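Local coordinates for protein 4'-phospho-dehydrooxetanocin synthase (Bacillus megaterium, PDB 5UL3) that catalyses the cobalamin-dependent radical SAM ring contraction of dAMP to an oxetane aldehyde, a step in the biosynthesis of the nucleoside analogue oxetanocin A, at residues Y12-L17 with H71-N76; E30-C35 with I50-E55; D78-P83 with P90-I95. All coordinates share one frame; numbering follows the deposited sequence.

Interaction 1: Y12-L17 with H71-N76. With EDO (1,2-ethanediol), chain O.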
loop_
_atom_site.group_PDB
_atom_site.type_symbol
_atom_site.label_atom_id
_atom_site.label_comp_id
_atom_site.label_asym_id
_atom_site.label_seq_id
_atom_site.Cartn_x
_atom_site.Cartn_y
_atom_site.Cartn_z
ATOM N N TYR A 12 35.939 2.090 24.842
ATOM C CA TYR A 12 35.574 3.422 24.382
ATOM C C TYR A 12 35.061 3.395 22.947
ATOM O O TYR A 12 34.098 4.095 22.610
ATOM C CB TYR A 12 36.779 4.345 24.507
ATOM C CG TYR A 12 36.597 5.706 23.900
ATOM C CD1 TYR A 12 35.967 6.720 24.601
ATOM C CD2 TYR A 12 37.077 5.985 22.631
ATOM C CE1 TYR A 12 35.809 7.977 24.046
ATOM C CE2 TYR A 12 36.926 7.232 22.070
ATOM C CZ TYR A 12 36.291 8.224 22.777
ATOM O OH TYR A 12 36.144 9.467 22.202
ATOM N N TYR A 13 35.701 2.606 22.084
ATOM C CA TYR A 13 35.299 2.572 20.684
ATOM C C TYR A 13 33.919 1.940 20.521
ATOM O O TYR A 13 33.093 2.440 19.751
ATOM C CB TYR A 13 36.345 1.826 19.856
ATOM C CG TYR A 13 37.556 2.659 19.485
ATOM C CD1 TYR A 13 37.418 3.979 19.070
ATOM C CD2 TYR A 13 38.838 2.124 19.546
ATOM C CE1 TYR A 13 38.529 4.744 18.727
ATOM C CE2 TYR A 13 39.952 2.877 19.212
ATOM C CZ TYR A 13 39.794 4.183 18.802
ATOM O OH TYR A 13 40.905 4.926 18.465
ATOM N N LEU A 14 33.643 0.864 21.255
ATOM C CA LEU A 14 32.337 0.220 21.170
ATOM C C LEU A 14 31.236 1.131 21.705
ATOM O O LEU A 14 30.166 1.249 21.093
ATOM C CB LEU A 14 32.356 -1.101 21.936
ATOM C CG LEU A 14 33.095 -2.297 21.313
ATOM C CD1 LEU A 14 33.192 -3.428 22.315
ATOM C CD2 LEU A 14 32.377 -2.772 20.043
ATOM N N LYS A 15 31.483 1.780 22.845
ATOM C CA LYS A 15 30.491 2.682 23.425
ATOM C C LYS A 15 30.165 3.821 22.473
ATOM O O LYS A 15 28.994 4.149 22.256
ATOM C CB LYS A 15 31.003 3.227 24.762
ATOM C CG LYS A 15 30.295 4.489 25.237
ATOM C CD LYS A 15 31.039 5.134 26.402
ATOM C CE LYS A 15 30.374 6.435 26.825
ATOM N NZ LYS A 15 30.369 7.432 25.715
ATOM N N GLU A 16 31.197 4.443 21.894
ATOM C CA GLU A 16 30.965 5.525 20.947
ATOM C C GLU A 16 30.288 5.014 19.681
ATOM O O GLU A 16 29.480 5.724 19.071
ATOM C CB GLU A 16 32.279 6.217 20.596
ATOM C CG GLU A 16 32.901 7.014 21.737
ATOM C CD GLU A 16 31.995 8.117 22.236
ATOM O OE1 GLU A 16 31.447 7.978 23.347
ATOM O OE2 GLU A 16 31.816 9.112 21.503
ATOM N N LEU A 17 30.638 3.801 19.249
ATOM C CA LEU A 17 30.019 3.236 18.054
ATOM C C LEU A 17 28.555 2.916 18.307
ATOM O O LEU A 17 27.707 3.126 17.430
ATOM C CB LEU A 17 30.775 1.982 17.609
ATOM C CG LEU A 17 32.093 2.234 16.874
ATOM C CD1 LEU A 17 32.825 0.926 16.608
ATOM C CD2 LEU A 17 31.875 2.998 15.589
ATOM N N HIS A 71 40.196 -5.254 12.033
ATOM C CA HIS A 71 39.430 -5.155 13.273
ATOM C C HIS A 71 37.945 -5.156 12.955
ATOM O O HIS A 71 37.521 -4.534 11.983
ATOM C CB HIS A 71 39.755 -3.868 14.026
ATOM C CG HIS A 71 41.211 -3.683 14.315
ATOM N ND1 HIS A 71 41.793 -4.090 15.495
ATOM C CD2 HIS A 71 42.195 -3.117 13.580
ATOM C CE1 HIS A 71 43.081 -3.795 15.469
ATOM N NE2 HIS A 71 43.349 -3.202 14.319
ATOM N N VAL A 72 37.160 -5.816 13.798
ATOM C CA VAL A 72 35.715 -5.892 13.606
ATOM C C VAL A 72 35.036 -5.506 14.913
ATOM O O VAL A 72 35.287 -6.128 15.954
ATOM C CB VAL A 72 35.265 -7.293 13.154
ATOM C CG1 VAL A 72 33.784 -7.266 12.727
ATOM C CG2 VAL A 72 36.144 -7.799 12.010
ATOM N N PHE A 73 34.150 -4.505 14.848
ATOM C CA PHE A 73 33.388 -4.003 15.990
ATOM C C PHE A 73 31.904 -4.257 15.770
ATOM O O PHE A 73 31.355 -3.851 14.738
ATOM C CB PHE A 73 33.595 -2.497 16.170
ATOM C CG PHE A 73 35.017 -2.103 16.486
ATOM C CD1 PHE A 73 35.915 -1.812 15.469
ATOM C CD2 PHE A 73 35.444 -1.995 17.804
ATOM C CE1 PHE A 73 37.231 -1.440 15.765
ATOM C CE2 PHE A 73 36.752 -1.629 18.104
ATOM C CZ PHE A 73 37.639 -1.351 17.085
ATOM N N SER A 74 31.251 -4.878 16.747
ATOM C CA SER A 74 29.822 -5.192 16.664
ATOM C C SER A 74 29.168 -4.825 17.988
ATOM O O SER A 74 28.897 -5.692 18.824
ATOM C CB SER A 74 29.605 -6.664 16.310
ATOM O OG SER A 74 28.228 -6.966 16.200
ATOM N N PRO A 75 28.880 -3.538 18.199
ATOM C CA PRO A 75 28.444 -3.089 19.530
ATOM C C PRO A 75 27.070 -3.575 19.929
ATOM O O PRO A 75 26.768 -3.594 21.130
ATOM C CB PRO A 75 28.476 -1.563 19.420
ATOM C CG PRO A 75 28.440 -1.260 17.982
ATOM C CD PRO A 75 29.037 -2.435 17.247
ATOM N N ASN A 76 26.225 -3.961 18.975
ATOM C CA ASN A 76 24.835 -4.314 19.246
ATOM C C ASN A 76 24.556 -5.802 19.174
ATOM O O ASN A 76 23.436 -6.217 19.487
ATOM C CB ASN A 76 23.905 -3.580 18.264
ATOM C CG ASN A 76 24.053 -2.083 18.353
ATOM O OD1 ASN A 76 24.519 -1.570 19.366
ATOM N ND2 ASN A 76 23.661 -1.368 17.295
HETATM C C1 EDO O . 28.767 -3.931 23.617
HETATM O O1 EDO O . 28.903 -2.739 22.830
HETATM C C2 EDO O . 27.460 -3.797 24.393
HETATM O O2 EDO O . 27.191 -4.995 25.131
#

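Interaction 2: E30-C35 with I50-E55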
loop_
_atom_site.group_PDB
_atom_site.type_symbol
_atom_site.label_atom_id
_atom_site.label_comp_id
_atom_site.label_asym_id
_atom_site.label_seq_id
_atom_site.Cartn_x
_atom_site.Cartn_y
_atom_site.Cartn_z
ATOM N N GLU A 30 27.203 8.632 5.931
ATOM C CA GLU A 30 27.261 9.554 7.065
ATOM C C GLU A 30 27.657 8.827 8.345
ATOM O O GLU A 30 28.418 9.361 9.164
ATOM C CB GLU A 30 25.915 10.264 7.231
ATOM C CG GLU A 30 25.741 11.012 8.565
ATOM C CD GLU A 30 26.689 12.204 8.739
ATOM O OE1 GLU A 30 27.032 12.865 7.729
ATOM O OE2 GLU A 30 27.089 12.478 9.895
ATOM N N ILE A 31 27.160 7.605 8.537
ATOM C CA ILE A 31 27.651 6.776 9.633
ATOM C C ILE A 31 29.151 6.558 9.493
ATOM O O ILE A 31 29.904 6.656 10.473
ATOM C CB ILE A 31 26.887 5.436 9.676
ATOM C CG1 ILE A 31 25.399 5.667 9.978
ATOM C CG2 ILE A 31 27.531 4.462 10.683
ATOM C CD1 ILE A 31 25.080 5.914 11.440
ATOM N N GLU A 32 29.611 6.273 8.273
ATOM C CA GLU A 32 31.036 6.015 8.078
ATOM C C GLU A 32 31.860 7.263 8.385
ATOM O O GLU A 32 32.929 7.172 9.005
ATOM C CB GLU A 32 31.302 5.506 6.653
ATOM C CG GLU A 32 31.191 3.967 6.535
ATOM C CD GLU A 32 31.117 3.442 5.108
ATOM O OE1 GLU A 32 31.076 4.276 4.178
ATOM O OE2 GLU A 32 31.090 2.186 4.923
ATOM N N LYS A 33 31.359 8.437 7.990
ATOM C CA LYS A 33 32.032 9.694 8.312
ATOM C C LYS A 33 32.256 9.823 9.809
ATOM O O LYS A 33 33.364 10.135 10.259
ATOM C CB LYS A 33 31.216 10.883 7.796
ATOM C CG LYS A 33 31.879 12.246 8.071
ATOM C CD LYS A 33 30.889 13.410 8.048
ATOM C CE LYS A 33 30.725 14.011 6.659
ATOM N NZ LYS A 33 29.765 15.159 6.655
ATOM N N ARG A 34 31.211 9.583 10.600
ATOM C CA ARG A 34 31.357 9.690 12.046
ATOM C C ARG A 34 32.259 8.601 12.607
ATOM O O ARG A 34 32.876 8.798 13.662
ATOM C CB ARG A 34 29.991 9.657 12.719
ATOM C CG ARG A 34 29.153 10.872 12.384
ATOM C CD ARG A 34 27.677 10.636 12.636
ATOM N NE ARG A 34 26.859 11.736 12.125
ATOM C CZ ARG A 34 26.056 12.480 12.876
ATOM N NH1 ARG A 34 25.955 12.243 14.180
ATOM N NH2 ARG A 34 25.349 13.456 12.320
ATOM N N CYS A 35 32.350 7.451 11.929
ATOM C CA CYS A 35 33.273 6.415 12.381
ATOM C C CYS A 35 34.723 6.804 12.098
ATOM O O CYS A 35 35.611 6.546 12.920
ATOM C CB CYS A 35 32.942 5.073 11.724
ATOM S SG CYS A 35 31.430 4.286 12.346
ATOM N N ILE A 50 37.845 1.799 6.036
ATOM C CA ILE A 50 36.794 1.283 6.897
ATOM C C ILE A 50 35.587 0.934 6.038
ATOM O O ILE A 50 35.420 1.428 4.922
ATOM C CB ILE A 50 36.375 2.261 8.016
ATOM C CG1 ILE A 50 35.769 3.530 7.429
ATOM C CG2 ILE A 50 37.547 2.591 8.926
ATOM C CD1 ILE A 50 34.759 4.161 8.347
ATOM N N LEU A 51 34.749 0.062 6.592
ATOM C CA LEU A 51 33.506 -0.390 5.978
ATOM C C LEU A 51 32.478 -0.509 7.092
ATOM O O LEU A 51 32.770 -1.100 8.136
ATOM C CB LEU A 51 33.704 -1.748 5.282
ATOM C CG LEU A 51 32.440 -2.512 4.855
ATOM C CD1 LEU A 51 31.698 -1.754 3.790
ATOM C CD2 LEU A 51 32.791 -3.911 4.380
ATOM N N VAL A 52 31.279 0.041 6.884
ATOM C CA VAL A 52 30.152 -0.198 7.777
ATOM C C VAL A 52 29.144 -1.053 7.009
ATOM O O VAL A 52 28.836 -0.760 5.847
ATOM C CB VAL A 52 29.499 1.107 8.267
ATOM C CG1 VAL A 52 28.226 0.799 9.064
ATOM C CG2 VAL A 52 30.481 1.877 9.150
ATOM N N SER A 53 28.655 -2.100 7.650
ATOM C CA SER A 53 27.566 -2.898 7.073
ATOM C C SER A 53 26.672 -3.332 8.222
ATOM O O SER A 53 26.857 -2.907 9.366
ATOM C CB SER A 53 28.126 -4.084 6.271
ATOM O OG SER A 53 27.076 -4.734 5.547
ATOM N N GLY A 54 25.710 -4.220 7.940
ATOM C CA GLY A 54 24.712 -4.548 8.943
ATOM C C GLY A 54 23.717 -3.395 9.046
ATOM O O GLY A 54 23.804 -2.415 8.319
ATOM N N GLU A 55 22.773 -3.524 9.983
ATOM C CA GLU A 55 21.752 -2.498 10.190
ATOM C C GLU A 55 21.181 -2.641 11.594
ATOM O O GLU A 55 21.274 -3.703 12.209
ATOM C CB GLU A 55 20.642 -2.584 9.128
ATOM C CG GLU A 55 20.059 -3.987 8.953
ATOM C CD GLU A 55 19.090 -4.367 10.070
ATOM O OE1 GLU A 55 18.296 -3.511 10.522
ATOM O OE2 GLU A 55 19.114 -5.527 10.513
#

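Interaction 3: D78-P83 with P90-I95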
loop_
_atom_site.group_PDB
_atom_site.type_symbol
_atom_site.label_atom_id
_atom_site.label_comp_id
_atom_site.label_asym_id
_atom_site.label_seq_id
_atom_site.Cartn_x
_atom_site.Cartn_y
_atom_site.Cartn_z
ATOM N N ASP A 78 26.403 -10.014 19.357
ATOM C CA ASP A 78 27.473 -11.007 19.397
ATOM C C ASP A 78 28.065 -11.189 18.011
ATOM O O ASP A 78 27.356 -11.544 17.064
ATOM C CB ASP A 78 26.914 -12.334 19.928
ATOM C CG ASP A 78 27.996 -13.413 20.135
ATOM O OD1 ASP A 78 29.190 -13.150 19.896
ATOM O OD2 ASP A 78 27.625 -14.538 20.531
ATOM N N LEU A 79 29.366 -10.926 17.898
ATOM C CA LEU A 79 30.061 -11.069 16.624
ATOM C C LEU A 79 29.946 -12.484 16.056
ATOM O O LEU A 79 30.041 -12.676 14.838
ATOM C CB LEU A 79 31.524 -10.689 16.815
ATOM C CG LEU A 79 32.392 -10.356 15.626
ATOM C CD1 LEU A 79 31.711 -9.280 14.819
ATOM C CD2 LEU A 79 33.735 -9.857 16.166
ATOM N N ARG A 80 29.742 -13.487 16.907
ATOM C CA ARG A 80 29.637 -14.849 16.396
ATOM C C ARG A 80 28.439 -15.032 15.467
ATOM O O ARG A 80 28.408 -15.996 14.699
ATOM C CB ARG A 80 29.582 -15.837 17.565
ATOM C CG ARG A 80 30.824 -15.721 18.473
ATOM C CD ARG A 80 30.773 -16.696 19.651
ATOM N NE ARG A 80 29.540 -16.537 20.421
ATOM C CZ ARG A 80 29.112 -17.397 21.341
ATOM N NH1 ARG A 80 29.820 -18.489 21.618
ATOM N NH2 ARG A 80 27.973 -17.168 21.983
ATOM N N GLU A 81 27.470 -14.117 15.488
ATOM C CA GLU A 81 26.322 -14.206 14.594
ATOM C C GLU A 81 26.517 -13.450 13.281
ATOM O O GLU A 81 25.605 -13.437 12.451
ATOM C CB GLU A 81 25.061 -13.692 15.309
ATOM C CG GLU A 81 24.687 -14.511 16.528
ATOM C CD GLU A 81 23.583 -13.878 17.353
ATOM O OE1 GLU A 81 22.696 -13.220 16.765
ATOM O OE2 GLU A 81 23.607 -14.037 18.593
ATOM N N ASN A 82 27.670 -12.833 13.077
ATOM C CA ASN A 82 27.938 -12.039 11.870
ATOM C C ASN A 82 27.908 -12.928 10.624
ATOM O O ASN A 82 28.682 -13.897 10.536
ATOM C CB ASN A 82 29.300 -11.356 12.061
ATOM C CG ASN A 82 29.717 -10.495 10.891
ATOM O OD1 ASN A 82 29.646 -10.901 9.736
ATOM N ND2 ASN A 82 30.192 -9.297 11.196
ATOM N N PRO A 83 27.042 -12.644 9.644
ATOM C CA PRO A 83 26.861 -13.571 8.522
ATOM C C PRO A 83 28.007 -13.517 7.532
ATOM O O PRO A 83 28.279 -14.513 6.852
ATOM C CB PRO A 83 25.543 -13.097 7.886
ATOM C CG PRO A 83 25.535 -11.602 8.148
ATOM C CD PRO A 83 26.163 -11.458 9.543
ATOM N N PRO A 90 33.221 -20.711 8.598
ATOM C CA PRO A 90 32.098 -21.181 9.429
ATOM C C PRO A 90 32.496 -21.617 10.834
ATOM O O PRO A 90 31.616 -21.781 11.688
ATOM C CB PRO A 90 31.540 -22.366 8.623
ATOM C CG PRO A 90 31.985 -22.108 7.225
ATOM C CD PRO A 90 33.317 -21.440 7.325
ATOM N N SER A 91 33.777 -21.831 11.110
ATOM C CA SER A 91 34.210 -22.213 12.449
ATOM C C SER A 91 35.243 -21.256 13.010
ATOM O O SER A 91 36.153 -21.673 13.723
ATOM C CB SER A 91 34.787 -23.633 12.474
ATOM O OG SER A 91 33.820 -24.601 12.123
ATOM N N TRP A 92 35.143 -19.954 12.709
ATOM C CA TRP A 92 36.179 -19.076 13.229
ATOM C C TRP A 92 36.080 -18.892 14.740
ATOM O O TRP A 92 37.096 -18.579 15.376
ATOM C CB TRP A 92 36.154 -17.707 12.538
ATOM C CG TRP A 92 34.967 -16.843 12.861
ATOM C CD1 TRP A 92 33.796 -16.752 12.153
ATOM C CD2 TRP A 92 34.841 -15.927 13.963
ATOM N NE1 TRP A 92 32.950 -15.852 12.760
ATOM C CE2 TRP A 92 33.568 -15.323 13.862
ATOM C CE3 TRP A 92 35.679 -15.565 15.026
ATOM C CZ2 TRP A 92 33.104 -14.380 14.788
ATOM C CZ3 TRP A 92 35.219 -14.617 15.947
ATOM C CH2 TRP A 92 33.941 -14.042 15.816
ATOM N N TYR A 93 34.907 -19.094 15.327
ATOM C CA TYR A 93 34.660 -18.668 16.704
ATOM C C TYR A 93 34.510 -19.862 17.646
ATOM O O TYR A 93 34.349 -21.007 17.223
ATOM C CB TYR A 93 33.403 -17.796 16.766
ATOM C CG TYR A 93 32.192 -18.509 16.235
ATOM C CD1 TYR A 93 31.396 -19.271 17.072
ATOM C CD2 TYR A 93 31.854 -18.436 14.889
ATOM C CE1 TYR A 93 30.300 -19.937 16.593
ATOM C CE2 TYR A 93 30.745 -19.098 14.396
ATOM C CZ TYR A 93 29.970 -19.845 15.258
ATOM O OH TYR A 93 28.865 -20.510 14.781
ATOM N N GLU A 94 34.554 -19.570 18.949
ATOM C CA GLU A 94 34.345 -20.581 19.982
ATOM C C GLU A 94 32.861 -20.657 20.330
ATOM O O GLU A 94 32.258 -19.647 20.715
ATOM C CB GLU A 94 35.167 -20.260 21.227
ATOM C CG GLU A 94 36.658 -20.237 21.013
ATOM C CD GLU A 94 37.381 -19.602 22.182
ATOM O OE1 GLU A 94 36.820 -18.652 22.773
ATOM O OE2 GLU A 94 38.499 -20.055 22.517
ATOM N N ILE A 95 32.280 -21.856 20.201
ATOM C CA ILE A 95 30.848 -22.049 20.435
ATOM C C ILE A 95 30.483 -21.772 21.887
ATOM O O ILE A 95 29.348 -21.380 22.189
ATOM C CB ILE A 95 30.429 -23.474 20.009
ATOM C CG1 ILE A 95 30.646 -23.676 18.508
ATOM C CG2 ILE A 95 28.970 -23.755 20.354
ATOM C CD1 ILE A 95 29.948 -24.911 17.957
HETATM O O HOH W 1 30.150 -15.405 12.358
#

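Interaction 1: Y12-L17 with H71-N76
Leu14 and Pro75 mark where the helical segment 12-17 comes nearest to the segment 71-76, their CA atoms 5.4 Å apart. The short axes of helix 12-17 and strand 71-73 are farther off, 10.3 Å at closest approach, and are inclined by 47°. That spacing is filled by side chains, Phe73 above all.

Leu17 sends one methyl across the base of the Phe73 ring: Leu17 CD1 is 3.5 Å from Phe73 CB and also close to CG, and the two side chains run at about a right angle. Leu14 takes a different place, with Leu14 CD2 near the ring plane at the rim, 3.9 Å from Phe73 CD2. With CG anti to the carbonyl carbon (chi1 -74°), the leucine brings CD2 in between Phe73 and Pro75, although its CB does not itself point at the strand. Tyr13 contributes mainly its CB, 3.9 Å from Phe73 CE2, while the end of its ring turns away to stack on Phe39.

Past the end of the strand Pro75 continues the apolar surface. Pro75 CG lies 4.0 Å from Leu17 CB, and Pro75 CB rests against the backbone O of Leu14 at 3.7 Å. The O of Pro75 accepts hydrogen bonds from Lys18 NZ and from O1 of a 1,2-ethanediol, probably from the crystallisation liquor.

Strand 69-73 is an inner strand of a four-stranded antiparallel sheet. The arrangement is helix-on-sheet packing, in which helix 7-21 lies against one face of that antiparallel sheet in the N-terminal domain of unknown function.

Interaction 2: E30-C35 with I50-E55
Glu32 and Val52 carry this contact, with Ile50 next in buried area. The CA atoms of Glu32 and Val52 are the nearest pair between the two segments, 6.3 Å apart, where helix 30-35 passes over strand 50-53 with axes 8.5 Å apart and directions inclined by 134°.

The side chain of Glu32 descends from the helix and slides past that of Val52 in the opposite direction. The methylene Glu32 CG presses on the valine branch at 3.4 Å from Val52 CG2, so the aliphatic part of the glutamate joins the apolar packing. Beyond CG the chain is extended (chi2 166°), which carries the carboxylate past the valine to the strand backbone. There Glu32 OE2 accepts a hydrogen bond from Val52 N at 2.9 Å, with an N-H...O angle of 163°. The oxygen uses its anti lone pair, the one directed away from OE1.

The two branches of Val52 face different helix residues. Val52 CG1 meets Ile31 CG2 at 4.1 Å, with the side chains crossing at about a right angle; Val52 CG2 meets Cys35 SG at 4.1 Å as well as Glu32. Ile50 adds its terminal CD1, which lies 3.6 Å from the backbone O of Glu32 and 3.9 Å from Cys35 CB. Ile31 and Cys35 also touch residues of helix 7-21.

Strand 49-53 lies at the edge of its four-stranded sheet, and its Leu51 and Ser53 form backbone hydrogen bonds to Tyr62 and Thr60 of the neighbouring strand. The backbone N of Val52, between them, is served instead by a carboxylate from the helix. A nearly straight bond thus links helix to edge strand within otherwise apolar packing; if Glu32 is ionised, as is likely, the amide would be expected to stabilise its charge.

Interaction 3: D78-P83 with P90-I95
Three flat groups carry this contact, the Tyr93 ring, the Trp92 indole and the Arg80 guanidinium, the last held at an Asx turn that starts at Asp78. On one face of the Tyr93 ring lies Arg80 CB, 4.1 Å from the ring centroid and 19° off its normal, a CH-pi contact; at its edge stands Trp92 CD1. The indole has Tyr93 CB over one face, while the backbone of Leu79 and a water lie at its edge. Leu79 O is 3.5 Å from Trp92 CZ2, and the leucine side chain meets the same end of the indole at about a right angle.

In the Asx turn, which leads into the 3-10 segment 79-81, Asp78 OD1 accepts from Arg80 N, which approaches from above the carboxylate plane. Arg80 NE and NH2 both donate to Asp78 OD2, side-on, with NE at 2.8 Å and only weakly bonded to OD1. A bend at chi3 (-55°) carries the guanidinium out of line with the chain that crosses Tyr93, its plane 75° from the phenol ring.

The remaining nitrogen reaches the loop 90-95. Arg80 NH1 donates to Glu94 O at 2.8 Å, within both the guanidinium and the carbonyl planes, and weakly to Ile95 O. Arg80 therefore links its own turn to the loop returning from helix 83-88, whose residues Glu94 and Ile95 are poorly ordered, at the surface of the N-terminal domain. At the indole edge, a water accepts from Trp92 NE1 at 2.9 Å and donates to Asn82 O at 2.8 Å and Arg80 O at 3.0 Å.

In the fold
All three contacts gather around the four-stranded antiparallel sheet of the N-terminal domain. Interactions 1 and 2 have centres 11 Å apart and meet directly, Leu17 CD2 lying 3.5 Å from Cys35 SG where the successive helices 7-21 and 28-39 touch and both reach that sheet. Interaction 3 joins interaction 1 through Leu79, whose CD1 is 3.6 Å from Val72 CG1; their centres are 16 Å apart. Interactions 2 and 3 do not touch, their nearest atoms being about 7 Å apart. The centres lie 31 to 38 Å from the centre of the chain, and all three contacts are away from the cobalamin, iron-sulfur cluster and S-adenosylmethionine sites.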